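Local coordinates for uncharacterized protein AsqI (Emericella nidulans, PDB 5YY3), which catalyses, as a zinc-dependent cyclopenase, the ring contraction of 4'-methoxycyclopenin to 4'-methoxyviridicatin in aspoquinolone biosynthesis, at residues G159-T163 and A164-H168; S346-E349 and E350-G353. All blocks are in the same frame, centred on the assembly; numbering follows the deposited sequence.

Contact 1. Residues G159-T163 and A164-H168; sequences GEICT and ADTLH
The hydroxyl of T166 is gripped by two backbone groups of the preceding segment. T166 OG1 donates to I161 O at 2.7 Å and accepts from T163 N at 3.0 Å, the latter with an N-H...O angle of 146°. A chi1 of 70° sets OG1 between the backbone N and the carbonyl carbon of its own residue, where it faces both partners. It does not meet the I161 carbonyl in its plane: the donor is tilted 33° from it. A water ties the same region together, donating to T166 O at 3.2 Å and only weakly to I161 O. The turn itself is closed by T166 N, which donates to T163 O over 2.9 Å from above that carbonyl's plane. The methyl T163 CG2 packs on D165 CB at 3.4 Å, and T166 CG2 lies 4.0 Å from I161 CG2, the latter two side chains crossing at about a right angle. L167 CD1 lies 3.3 Å from T163 O. D165 turns its carboxylate to R645 of the second subunit, in a salt bridge, and C162 forms a disulfide with C162 of that subunit. Since T166 OG1 serves as donor and acceptor at once, the two bonds together would restrict the rotation of the hydroxyl, with its proton directed at I161 O, consistent with a defined loop shape beside the intersubunit disulfide.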
ATOM      1  N   GLY A 159      18.200  -2.751 -16.443  1.00 27.86           N
ATOM      2  CA  GLY A 159      16.966  -2.019 -16.231  1.00 27.78           C
ATOM      3  C   GLY A 159      16.936  -1.501 -14.810  1.00 29.69           C
ATOM      4  O   GLY A 159      17.925  -1.595 -14.087  1.00 30.50           O
ATOM      5  N   GLU A 160      15.794  -0.961 -14.412  1.00 28.80           N
ATOM      6  CA  GLU A 160      15.619  -0.377 -13.097  1.00 28.27           C
ATOM      7  C   GLU A 160      15.249  -1.456 -12.080  1.00 26.88           C
ATOM      8  O   GLU A 160      14.596  -2.435 -12.416  1.00 29.68           O
ATOM      9  CB  GLU A 160      14.532   0.702 -13.161  1.00 32.51           C
ATOM     10  CG  GLU A 160      14.277   1.452 -11.875  1.00 36.64           C
ATOM     11  CD  GLU A 160      12.917   2.122 -11.878  1.00 35.50           C
ATOM     12  OE1 GLU A 160      11.966   1.548 -12.463  1.00 36.76           O
ATOM     13  OE2 GLU A 160      12.807   3.222 -11.297  1.00 38.00           O
ATOM     14  N   ILE A 161      15.674  -1.283 -10.834  1.00 25.21           N
ATOM     15  CA  ILE A 161      15.248  -2.177  -9.770  1.00 27.07           C
ATOM     16  C   ILE A 161      13.882  -1.708  -9.235  1.00 29.43           C
ATOM     17  O   ILE A 161      13.839  -0.763  -8.437  1.00 32.97           O
ATOM     18  CB  ILE A 161      16.322  -2.230  -8.648  1.00 24.24           C
ATOM     19  CG1 ILE A 161      17.663  -2.683  -9.227  1.00 23.81           C
ATOM     20  CG2 ILE A 161      15.928  -3.177  -7.517  1.00 24.27           C
ATOM     21  CD1 ILE A 161      18.735  -2.991  -8.172  1.00 22.81           C
ATOM     22  N   CYS A 162      12.777  -2.316  -9.707  1.00 24.93           N
ATOM     23  CA  CYS A 162      11.422  -1.992  -9.190  1.00 29.27           C
ATOM     24  C   CYS A 162      11.083  -3.138  -8.224  1.00 27.63           C
ATOM     25  O   CYS A 162      10.799  -4.278  -8.629  1.00 30.80           O
ATOM     26  CB  CYS A 162      10.315  -1.775 -10.313  1.00 26.85           C
ATOM     27  SG  CYS A 162       8.758  -1.130 -11.338  0.50 71.20           S
ATOM     28  N   THR A 163      11.140  -2.809  -6.936  1.00 23.73           N
ATOM     29  CA  THR A 163      11.018  -3.748  -5.828  1.00 20.86           C
ATOM     30  C   THR A 163      10.203  -3.087  -4.700  1.00 25.60           C
ATOM     31  O   THR A 163      10.101  -1.867  -4.656  1.00 26.15           O
ATOM     32  CB  THR A 163      12.445  -4.182  -5.374  1.00 25.48           C
ATOM     33  OG1 THR A 163      12.740  -5.499  -5.856  1.00 26.25           O
ATOM     34  CG2 THR A 163      12.653  -4.113  -3.920  1.00 25.97           C
ATOM     35  N   ALA A 164       9.602  -3.864  -3.802  1.00 25.69           N
ATOM     36  CA  ALA A 164       8.860  -3.275  -2.687  1.00 23.76           C
ATOM     37  C   ALA A 164       9.780  -2.408  -1.835  1.00 25.85           C
ATOM     38  O   ALA A 164       9.343  -1.450  -1.208  1.00 32.27           O
ATOM     39  CB  ALA A 164       8.197  -4.359  -1.828  1.00 19.18           C
ATOM     40  N   ASP A 165      11.058  -2.749  -1.814  1.00 26.81           N
ATOM     41  CA  ASP A 165      12.032  -1.995  -1.049  1.00 24.18           C
ATOM     42  C   ASP A 165      12.340  -0.657  -1.727  1.00 26.64           C
ATOM     43  O   ASP A 165      12.725   0.282  -1.060  1.00 26.04           O
ATOM     44  CB  ASP A 165      13.328  -2.800  -0.856  1.00 23.81           C
ATOM     45  CG  ASP A 165      13.109  -4.121  -0.108  1.00 26.99           C
ATOM     46  OD1 ASP A 165      12.124  -4.224   0.667  1.00 29.55           O
ATOM     47  OD2 ASP A 165      13.945  -5.050  -0.265  1.00 25.52           O
ATOM     48  N   THR A 166      12.168  -0.565  -3.045  1.00 27.17           N
ATOM     49  CA  THR A 166      12.608   0.624  -3.773  1.00 22.00           C
ATOM     50  C   THR A 166      11.448   1.514  -4.233  1.00 31.83           C
ATOM     51  O   THR A 166      11.667   2.563  -4.849  1.00 29.01           O
ATOM     52  CB  THR A 166      13.463   0.250  -5.016  1.00 25.53           C
ATOM     53  OG1 THR A 166      12.643  -0.356  -6.025  1.00 28.54           O
ATOM     54  CG2 THR A 166      14.586  -0.701  -4.637  1.00 29.73           C
ATOM     55  N   LEU A 167      10.225   1.089  -3.921  1.00 26.45           N
ATOM     56  CA  LEU A 167       9.014   1.787  -4.320  1.00 27.20           C
ATOM     57  C   LEU A 167       8.405   2.652  -3.201  1.00 33.92           C
ATOM     58  O   LEU A 167       7.225   2.523  -2.877  1.00 45.14           O
ATOM     59  CB  LEU A 167       7.985   0.760  -4.807  1.00 25.36           C
ATOM     60  CG  LEU A 167       8.328   0.108  -6.147  1.00 27.01           C
ATOM     61  CD1 LEU A 167       7.409  -1.059  -6.436  1.00 26.57           C
ATOM     62  CD2 LEU A 167       8.270   1.128  -7.289  1.00 31.68           C
ATOM     63  N   HIS A 168       9.212   3.529  -2.613  1.00 31.54           N
ATOM     64  CA  HIS A 168       8.758   4.389  -1.522  1.00 35.21           C
ATOM     65  C   HIS A 168       8.811   5.839  -1.975  1.00 31.41           C
ATOM     66  O   HIS A 168       9.262   6.124  -3.082  1.00 33.44           O
ATOM     67  CB  HIS A 168       9.609   4.175  -0.258  1.00 30.07           C
ATOM     68  CG  HIS A 168       9.534   2.779   0.282  1.00 48.45           C
ATOM     69  ND1 HIS A 168       8.410   2.274   0.902  1.00 51.87           N
ATOM     70  CD2 HIS A 168      10.438   1.760   0.265  1.00 44.06           C
ATOM     71  CE1 HIS A 168       8.623   1.018   1.261  1.00 35.68           C
ATOM     72  NE2 HIS A 168       9.844   0.680   0.880  1.00 33.47           N
TER
HETATM   73  O   HOH W   1      12.069   2.062  -8.007  1.00 34.92           O

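Contact 2. Residues S346-E349 and E350-G353; sequences SLDE and ERYG
D348 OD2 sits at the edge of the R351 guanidinium in a salt bridge, the carboxylate and guanidinium planes turned 69° against each other. R351 NE and NH2 both reach D348 OD2, each at 3.2 Å, with the oxygen about 15° out of the guanidinium plane. NE comes from above the carboxylate plane, whereas NH2 lies nearly in line with the C-O bond. R351 CB lies over the centre of one face of the Y352 ring, 4.0 Å from its plane; D348 O approaches the same ring obliquely, 3.4 Å from Y352 CD2. D348 CG stands anti to the backbone N (chi1 -168°), which brings the carboxylate forward over the start of the helix. There its other oxygen, OD1, accepts from E350 N at 3.2 Å and, weakly, from R351 N. The carbonyl of D348 is used twice as well, by R351 N at 3.0 Å and by Y352 N at 3.3 Å. One residue on, G353 N bonds weakly to E349 O, and G353 leaves the helix with positive phi. The Y352 hydroxyl bonds to E308 N, and F307 meets the ring edge-to-face. The R351 salt bridge is a separate local feature; OD1 accepting from first-turn N-H groups makes D348, also the centre of an inverse gamma turn, the aspartate N-cap of the short, weakly bonded helix 349-352.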
ATOM      1  N   SER A 346      26.388  49.253  -7.398  1.00 53.72           N
ATOM      2  CA  SER A 346      26.527  47.801  -7.416  1.00 50.59           C
ATOM      3  C   SER A 346      25.748  47.111  -6.290  1.00 51.49           C
ATOM      4  O   SER A 346      25.740  47.572  -5.147  1.00 49.71           O
ATOM      5  CB  SER A 346      28.005  47.414  -7.337  1.00 48.76           C
ATOM      6  OG  SER A 346      28.691  47.825  -8.503  1.00 53.21           O
ATOM      7  N   LEU A 347      25.096  45.998  -6.623  1.00 46.63           N
ATOM      8  CA  LEU A 347      24.411  45.186  -5.619  1.00 41.52           C
ATOM      9  C   LEU A 347      25.422  44.566  -4.673  1.00 39.96           C
ATOM     10  O   LEU A 347      26.502  44.162  -5.105  1.00 42.83           O
ATOM     11  CB  LEU A 347      23.565  44.097  -6.282  1.00 37.64           C
ATOM     12  CG  LEU A 347      22.246  44.539  -6.925  1.00 37.52           C
ATOM     13  CD1 LEU A 347      21.704  43.458  -7.836  1.00 34.67           C
ATOM     14  CD2 LEU A 347      21.191  44.952  -5.877  1.00 33.39           C
ATOM     15  N   ASP A 348      25.071  44.495  -3.388  1.00 38.60           N
ATOM     16  CA  ASP A 348      25.963  43.959  -2.348  1.00 37.38           C
ATOM     17  C   ASP A 348      26.052  42.413  -2.375  1.00 36.03           C
ATOM     18  O   ASP A 348      25.290  41.720  -1.695  1.00 34.89           O
ATOM     19  CB  ASP A 348      25.489  44.446  -0.972  1.00 37.67           C
ATOM     20  CG  ASP A 348      26.500  44.186   0.135  1.00 36.19           C
ATOM     21  OD1 ASP A 348      27.489  43.457  -0.112  1.00 40.11           O
ATOM     22  OD2 ASP A 348      26.295  44.714   1.257  1.00 36.35           O
ATOM     23  N   GLU A 349      26.997  41.894  -3.158  1.00 34.45           N
ATOM     24  CA  GLU A 349      27.175  40.453  -3.333  1.00 33.82           C
ATOM     25  C   GLU A 349      27.593  39.729  -2.061  1.00 36.95           C
ATOM     26  O   GLU A 349      27.520  38.510  -1.986  1.00 37.89           O
ATOM     27  CB  GLU A 349      28.215  40.174  -4.418  1.00 33.94           C
ATOM     28  CG  GLU A 349      28.045  41.035  -5.653  1.00 37.22           C
ATOM     29  CD  GLU A 349      28.868  40.536  -6.819  1.00 40.73           C
ATOM     30  OE1 GLU A 349      29.516  39.477  -6.668  1.00 40.17           O
ATOM     31  OE2 GLU A 349      28.846  41.193  -7.887  1.00 44.75           O
ATOM     32  N   GLU A 350      28.055  40.464  -1.063  1.00 36.51           N
ATOM     33  CA  GLU A 350      28.447  39.820   0.180  1.00 39.41           C
ATOM     34  C   GLU A 350      27.208  39.522   1.000  1.00 31.83           C
ATOM     35  O   GLU A 350      27.153  38.544   1.727  1.00 35.87           O
ATOM     36  CB  GLU A 350      29.430  40.698   0.969  1.00 43.34           C
ATOM     37  CG  GLU A 350      30.787  40.851   0.268  1.00 53.66           C
ATOM     38  CD  GLU A 350      31.550  39.530   0.185  1.00 58.21           C
ATOM     39  OE1 GLU A 350      31.406  38.710   1.121  1.00 54.41           O
ATOM     40  OE2 GLU A 350      32.264  39.297  -0.821  1.00 64.15           O
ATOM     41  N   ARG A 351      26.203  40.374   0.865  1.00 30.10           N
ATOM     42  CA  ARG A 351      24.992  40.233   1.646  1.00 33.70           C
ATOM     43  C   ARG A 351      24.065  39.143   1.057  1.00 32.12           C
ATOM     44  O   ARG A 351      23.509  38.322   1.798  1.00 26.83           O
ATOM     45  CB  ARG A 351      24.270  41.582   1.742  1.00 33.40           C
ATOM     46  CG  ARG A 351      23.191  41.599   2.805  1.00 38.14           C
ATOM     47  CD  ARG A 351      22.654  42.987   3.069  1.00 36.98           C
ATOM     48  NE  ARG A 351      23.721  43.982   3.075  1.00 51.39           N
ATOM     49  CZ  ARG A 351      23.627  45.177   3.657  1.00 57.83           C
ATOM     50  NH1 ARG A 351      22.519  45.510   4.309  1.00 57.21           N
ATOM     51  NH2 ARG A 351      24.644  46.033   3.598  1.00 48.82           N
ATOM     52  N   TYR A 352      23.925  39.110  -0.269  1.00 30.64           N
ATOM     53  CA  TYR A 352      22.979  38.188  -0.895  1.00 29.88           C
ATOM     54  C   TYR A 352      23.641  36.977  -1.584  1.00 30.56           C
ATOM     55  O   TYR A 352      22.989  35.951  -1.801  1.00 32.00           O
ATOM     56  CB  TYR A 352      22.091  38.969  -1.875  1.00 24.99           C
ATOM     57  CG  TYR A 352      21.480  40.188  -1.210  1.00 27.79           C
ATOM     58  CD1 TYR A 352      20.561  40.048  -0.177  1.00 27.49           C
ATOM     59  CD2 TYR A 352      21.856  41.479  -1.578  1.00 30.55           C
ATOM     60  CE1 TYR A 352      20.013  41.165   0.455  1.00 27.88           C
ATOM     61  CE2 TYR A 352      21.313  42.601  -0.951  1.00 28.71           C
ATOM     62  CZ  TYR A 352      20.393  42.433   0.057  1.00 28.54           C
ATOM     63  OH  TYR A 352      19.853  43.520   0.691  1.00 29.33           O
ATOM     64  N   GLY A 353      24.921  37.087  -1.926  1.00 33.07           N
ATOM     65  CA  GLY A 353      25.688  35.942  -2.397  1.00 26.64           C
ATOM     66  C   GLY A 353      25.270  35.303  -3.710  1.00 31.32           C
ATOM     67  O   GLY A 353      24.774  35.974  -4.628  1.00 29.67           O
TER

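How the contacts relate
Contacts 1 and 2 both fall within the hemocyanin-like domain, whose relatives bind copper, and neither lies at the zinc site formed by H186, H190 and H218. Their centres are 45 Å apart and their nearest atoms about 33 Å. None of the touching residues of contact 1 is fully exposed; in contact 2 E349, E350 and R351 are, while Y352 and G353 are buried. The loop of contact 1 lies against the second subunit, whereas contact 2 packs against helices 288-304, 323-331 and 335-339 of its own chain. Within its segments contact 1 relies on a threonine hydroxyl and backbone groups, D165 pairing with R645 of the second subunit; contact 2 keeps its D348-R351 salt bridge inside the segment pair.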